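Local coordinates for protein alanine dehydrogenase (Archaeoglobus fulgidus, PDB 1OMO) that catalyses the reversible, NAD-dependent oxidative deamination of L-alanine to pyruvate and works as a homodimer of two-domain subunits, at residues M1-L6 and G93-V98; N22-A27 and V298-V303. All blocks are in the same frame, centred on the assembly; numbering follows the deposited sequence.

Contact 1: residues M1-L6 and G93-V98; sequences METLIL and GFPLAV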
loop_
_atom_site.group_PDB
_atom_site.type_symbol
_atom_site.label_atom_id
_atom_site.label_comp_id
_atom_site.label_asym_id
_atom_site.label_seq_id
_atom_site.Cartn_x
_atom_site.Cartn_y
_atom_site.Cartn_z
ATOM N N MET A 1 -15.016 18.911 -2.108
ATOM C CA MET A 1 -13.781 18.337 -2.724
ATOM C C MET A 1 -14.155 17.285 -3.743
ATOM O O MET A 1 -15.105 16.528 -3.541
ATOM C CB MET A 1 -12.898 17.699 -1.658
ATOM C CG MET A 1 -12.115 18.689 -0.847
ATOM S SD MET A 1 -11.236 19.853 -1.929
ATOM C CE MET A 1 -10.549 18.746 -3.210
ATOM N N GLU A 2 -13.402 17.220 -4.829
ATOM C CA GLU A 2 -13.703 16.259 -5.880
ATOM C C GLU A 2 -12.522 15.395 -6.243
ATOM O O GLU A 2 -11.409 15.899 -6.390
ATOM C CB GLU A 2 -14.143 16.990 -7.154
ATOM C CG GLU A 2 -15.303 17.931 -6.947
ATOM C CD GLU A 2 -16.560 17.186 -6.593
ATOM O OE1 GLU A 2 -17.278 16.740 -7.516
ATOM O OE2 GLU A 2 -16.816 17.028 -5.382
ATOM N N THR A 3 -12.763 14.101 -6.404
ATOM C CA THR A 3 -11.712 13.191 -6.838
ATOM C C THR A 3 -12.043 12.811 -8.298
ATOM O O THR A 3 -13.183 12.456 -8.630
ATOM C CB THR A 3 -11.652 11.941 -5.946
ATOM O OG1 THR A 3 -11.196 12.317 -4.637
ATOM C CG2 THR A 3 -10.724 10.896 -6.528
ATOM N N LEU A 4 -11.050 12.928 -9.177
ATOM C CA LEU A 4 -11.210 12.607 -10.599
ATOM C C LEU A 4 -11.088 11.080 -10.785
ATOM O O LEU A 4 -10.222 10.446 -10.177
ATOM C CB LEU A 4 -10.120 13.341 -11.396
ATOM C CG LEU A 4 -10.062 13.299 -12.910
ATOM C CD1 LEU A 4 -11.184 14.129 -13.463
ATOM C CD2 LEU A 4 -8.715 13.793 -13.392
ATOM N N ILE A 5 -11.980 10.495 -11.582
ATOM C CA ILE A 5 -11.961 9.053 -11.864
ATOM C C ILE A 5 -11.563 8.874 -13.326
ATOM O O ILE A 5 -12.207 9.438 -14.211
ATOM C CB ILE A 5 -13.357 8.411 -11.605
ATOM C CG1 ILE A 5 -13.751 8.630 -10.134
ATOM C CG2 ILE A 5 -13.321 6.902 -11.854
ATOM C CD1 ILE A 5 -12.705 8.120 -9.129
ATOM N N LEU A 6 -10.481 8.131 -13.574
ATOM C CA LEU A 6 -10.011 7.902 -14.943
ATOM C C LEU A 6 -9.965 6.431 -15.323
ATOM O O LEU A 6 -9.362 5.584 -14.635
ATOM C CB LEU A 6 -8.638 8.521 -15.161
ATOM C CG LEU A 6 -8.532 10.046 -15.239
ATOM C CD1 LEU A 6 -7.078 10.394 -15.418
ATOM C CD2 LEU A 6 -9.349 10.624 -16.392
ATOM N N GLY A 93 -2.745 15.588 1.472
ATOM C CA GLY A 93 -3.013 14.156 1.501
ATOM C C GLY A 93 -4.255 13.803 0.700
ATOM O O GLY A 93 -4.620 12.642 0.556
ATOM N N PHE A 94 -4.911 14.818 0.161
ATOM C CA PHE A 94 -6.130 14.608 -0.586
ATOM C C PHE A 94 -5.958 13.723 -1.823
ATOM O O PHE A 94 -4.986 13.866 -2.591
ATOM C CB PHE A 94 -6.713 15.946 -1.015
ATOM C CG PHE A 94 -8.060 15.831 -1.689
ATOM C CD1 PHE A 94 -9.214 15.692 -0.936
ATOM C CD2 PHE A 94 -8.166 15.823 -3.069
ATOM C CE1 PHE A 94 -10.456 15.543 -1.540
ATOM C CE2 PHE A 94 -9.409 15.676 -3.698
ATOM C CZ PHE A 94 -10.556 15.534 -2.930
ATOM N N PRO A 95 -6.899 12.796 -2.026
ATOM C CA PRO A 95 -6.887 11.876 -3.175
ATOM C C PRO A 95 -7.437 12.596 -4.408
ATOM O O PRO A 95 -8.656 12.615 -4.650
ATOM C CB PRO A 95 -7.791 10.727 -2.724
ATOM C CG PRO A 95 -8.776 11.408 -1.822
ATOM C CD PRO A 95 -7.919 12.406 -1.036
ATOM N N LEU A 96 -6.512 13.189 -5.162
ATOM C CA LEU A 96 -6.779 13.940 -6.375
ATOM C C LEU A 96 -7.409 13.078 -7.467
ATOM O O LEU A 96 -8.271 13.535 -8.228
ATOM C CB LEU A 96 -5.457 14.518 -6.911
ATOM C CG LEU A 96 -4.857 15.896 -6.580
ATOM C CD1 LEU A 96 -5.589 16.579 -5.444
ATOM C CD2 LEU A 96 -3.384 15.707 -6.222
ATOM N N ALA A 97 -6.974 11.830 -7.572
ATOM C CA ALA A 97 -7.510 10.978 -8.633
ATOM C C ALA A 97 -7.354 9.485 -8.335
ATOM O O ALA A 97 -6.480 9.071 -7.550
ATOM C CB ALA A 97 -6.794 11.314 -9.970
ATOM N N VAL A 98 -8.226 8.697 -8.945
ATOM C CA VAL A 98 -8.195 7.247 -8.857
ATOM C C VAL A 98 -8.244 6.912 -10.331
ATOM O O VAL A 98 -9.243 7.207 -11.000
ATOM C CB VAL A 98 -9.444 6.657 -8.163
ATOM C CG1 VAL A 98 -9.439 5.143 -8.325
ATOM C CG2 VAL A 98 -9.452 7.007 -6.669
#
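The carbonyl oxygen Leu-4 O receives Val-98 N at 2.9 Å and, from the neighbouring residue, the weaker CA-H of Ala-97, whose CA lies 3.2 Å from it. Strands 3-6 and 95-98 run parallel here: Leu-4 N donates to Leu-96 O, nearly straight (170°), and Leu-6 N to Val-98 O. One step earlier a side chain continues the ladder, Thr-3 OG1 donating to Pro-95 O at 2.6 Å; the hydroxyl stands beside its own backbone N (chi1 -68°), which turns it to this carbonyl. Beyond it the ring of Phe-94 is covered on both faces. Pro-95 CD lies over one, and on the opposite face the Met-1 chain, bent at chi2 and chi3, lays CE 3.4 Å from the ring centroid as a CH-pi contact, with SD behind it at 4.6 Å from the same centroid in a Met-aromatic arrangement. Glu-2 O meets the ring edge at CE2, 3.4 Å away. Replacing Phe-94 by an alanine is likely to leave the Met-1 methyl without its aromatic partner and a gap between it and the Pro-95 ring. On the sheet face of Ile-5 and Val-98, Ile-5 CD1 packs 3.7 Å from Val-98 CB, and the second subunit brings Ile-317 and Phe-319 against the pair; Leu-4 on the other face meets helix 294-311. Three backbone bonds and one hydroxyl bond thus fix the strand pairing, while apolar contacts carry one sheet face into the beta-sandwich dimer.

Contact 2: residues N22-A27 and V298-V303; sequences NAVEEA and VAVAKV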
loop_
_atom_site.group_PDB
_atom_site.type_symbol
_atom_site.label_atom_id
_atom_site.label_comp_id
_atom_site.label_asym_id
_atom_site.label_seq_id
_atom_site.Cartn_x
_atom_site.Cartn_y
_atom_site.Cartn_z
ATOM N N ASN A 22 10.099 10.749 -20.871
ATOM C CA ASN A 22 10.695 11.876 -20.173
ATOM C C ASN A 22 10.475 11.782 -18.677
ATOM O O ASN A 22 11.378 12.091 -17.910
ATOM C CB ASN A 22 10.118 13.192 -20.680
ATOM C CG ASN A 22 10.725 13.608 -21.991
ATOM O OD1 ASN A 22 10.142 14.403 -22.736
ATOM N ND2 ASN A 22 11.911 13.075 -22.289
ATOM N N ALA A 23 9.270 11.362 -18.294
ATOM C CA ALA A 23 8.888 11.226 -16.895
ATOM C C ALA A 23 9.664 10.125 -16.196
ATOM O O ALA A 23 10.138 10.308 -15.079
ATOM C CB ALA A 23 7.375 10.958 -16.783
ATOM N N VAL A 24 9.822 8.991 -16.862
ATOM C CA VAL A 24 10.538 7.879 -16.263
ATOM C C VAL A 24 12.018 8.199 -16.111
ATOM O O VAL A 24 12.646 7.833 -15.116
ATOM C CB VAL A 24 10.327 6.562 -17.091
ATOM C CG1 VAL A 24 11.212 5.427 -16.568
ATOM C CG2 VAL A 24 8.882 6.146 -16.990
ATOM N N GLU A 25 12.574 8.915 -17.082
ATOM C CA GLU A 25 13.982 9.300 -17.013
ATOM C C GLU A 25 14.234 10.245 -15.823
ATOM O O GLU A 25 15.180 10.053 -15.030
ATOM C CB GLU A 25 14.408 9.969 -18.318
ATOM C CG GLU A 25 15.893 10.395 -18.338
ATOM C CD GLU A 25 16.397 10.648 -19.751
ATOM O OE1 GLU A 25 15.618 11.151 -20.585
ATOM O OE2 GLU A 25 17.570 10.365 -20.036
ATOM N N GLU A 26 13.378 11.258 -15.679
ATOM C CA GLU A 26 13.529 12.219 -14.567
ATOM C C GLU A 26 13.291 11.506 -13.222
ATOM O O GLU A 26 13.967 11.768 -12.236
ATOM C CB GLU A 26 12.568 13.403 -14.785
ATOM C CG GLU A 26 12.598 14.482 -13.730
ATOM C CD GLU A 26 13.953 15.184 -13.572
ATOM O OE1 GLU A 26 14.006 16.150 -12.787
ATOM O OE2 GLU A 26 14.956 14.798 -14.221
ATOM N N ALA A 27 12.339 10.576 -13.193
ATOM C CA ALA A 27 12.066 9.816 -11.980
ATOM C C ALA A 27 13.324 9.088 -11.566
ATOM O O ALA A 27 13.695 9.118 -10.406
ATOM C CB ALA A 27 10.952 8.795 -12.222
ATOM N N VAL A 298 4.052 6.764 -10.260
ATOM C CA VAL A 298 3.616 8.104 -9.835
ATOM C C VAL A 298 3.987 9.189 -10.864
ATOM O O VAL A 298 3.128 10.013 -11.252
ATOM C CB VAL A 298 4.180 8.483 -8.451
ATOM C CG1 VAL A 298 3.726 9.905 -8.078
ATOM C CG2 VAL A 298 3.659 7.490 -7.395
ATOM N N ALA A 299 5.240 9.173 -11.328
ATOM C CA ALA A 299 5.711 10.138 -12.333
ATOM C C ALA A 299 4.744 10.128 -13.510
ATOM O O ALA A 299 4.207 11.157 -13.932
ATOM C CB ALA A 299 7.116 9.762 -12.820
ATOM N N VAL A 300 4.504 8.942 -14.027
ATOM C CA VAL A 300 3.615 8.814 -15.139
ATOM C C VAL A 300 2.163 9.179 -14.799
ATOM O O VAL A 300 1.459 9.723 -15.638
ATOM C CB VAL A 300 3.705 7.395 -15.714
ATOM C CG1 VAL A 300 2.352 6.953 -16.187
ATOM C CG2 VAL A 300 4.706 7.369 -16.880
ATOM N N ALA A 301 1.699 8.872 -13.596
ATOM C CA ALA A 301 0.329 9.229 -13.250
ATOM C C ALA A 301 0.179 10.765 -13.167
ATOM O O ALA A 301 -0.892 11.326 -13.477
ATOM C CB ALA A 301 -0.075 8.567 -11.930
ATOM N N LYS A 302 1.251 11.444 -12.761
ATOM C CA LYS A 302 1.231 12.902 -12.687
ATOM C C LYS A 302 0.952 13.501 -14.073
ATOM O O LYS A 302 0.220 14.491 -14.210
ATOM C CB LYS A 302 2.562 13.452 -12.175
ATOM C CG LYS A 302 2.827 14.859 -12.764
ATOM C CD LYS A 302 3.955 15.607 -12.093
ATOM C CE LYS A 302 4.026 17.059 -12.600
ATOM N NZ LYS A 302 4.907 17.872 -11.731
ATOM N N VAL A 303 1.546 12.915 -15.105
ATOM C CA VAL A 303 1.340 13.419 -16.454
ATOM C C VAL A 303 -0.082 13.191 -16.935
ATOM O O VAL A 303 -0.658 14.052 -17.593
ATOM C CB VAL A 303 2.316 12.767 -17.422
ATOM C CG1 VAL A 303 1.881 13.037 -18.862
ATOM C CG2 VAL A 303 3.716 13.318 -17.175
#
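Helix 17-32 packs on helix 294-311 through a small-residue interface in which the methyl of Ala-299 lies against those of Ala-23 and Ala-27. The short segments run obliquely, nearer antiparallel than parallel, at 139° between their N-to-C directions, and their axes come within 8.7 Å. Ala-299 CB is 4.1 Å from Ala-23 CB and 4.0 Å from Ala-27 CB, so one methyl meets two methyls a helical turn apart on the facing helix. It also lies 3.8 Å from Ala-23 O, a carbonyl already engaged within its own helix by Ala-27 N. No hydrogen bond joins the two segments, and the contact is apolar packing. Valines border the alanines: Ala-23 CB touches Val-303 CG2 at 4.4 Å, while Val-24 CG2 and Val-300 CG2 meet methyl to methyl, also at 4.4 Å. The Val-24 torsion puts CG1 anti to the backbone N (chi1 173°) and CG2 beside that N, the branch that makes this meeting. Polar side chains turn to other partners: Glu-25 OE2 bonds to Tyr-119 OH, Glu-26 forms a salt bridge with Arg-29, and Lys-302 NZ bonds to Met-59 O. Ala-27 and Val-298 rest on strand 50-58 of the mixed sheet, and Val-24 packs on helix 102-120 against Arg-108, a residue that binds NAD. Val-24 is thus a second-shell neighbour of the cofactor, its side chain about 10 Å from the nearest part of the bound NAD. Alanine methyls at the closest approach, with valines beside them, make a small apolar helix-helix contact, here within the two-domain fold of the ornithine cyclodeaminase/mu-crystallin family.

Overall arrangement
From the N terminus, strand 3-6 comes first, then helix 17-32; strand 95-100 returns to pair with the former, so contact 1 closes a loop of 86 intervening residues. The chain then runs through the parallel Rossmann sheet that serves NAD before helix 294-311 comes back to helix 17-32, and contact 2 closes a loop of 270 residues. The segments alternate along the chain, so the two closures cross. The centres of contacts 1 and 2 are about 18 Å apart, their nearest atoms about 7 Å. Helix 294-311 links them: it also packs on Leu-4, and leads into strand 315-317 beside strand 3-6, joining the dimer-forming sheet to the helices near the cofactor.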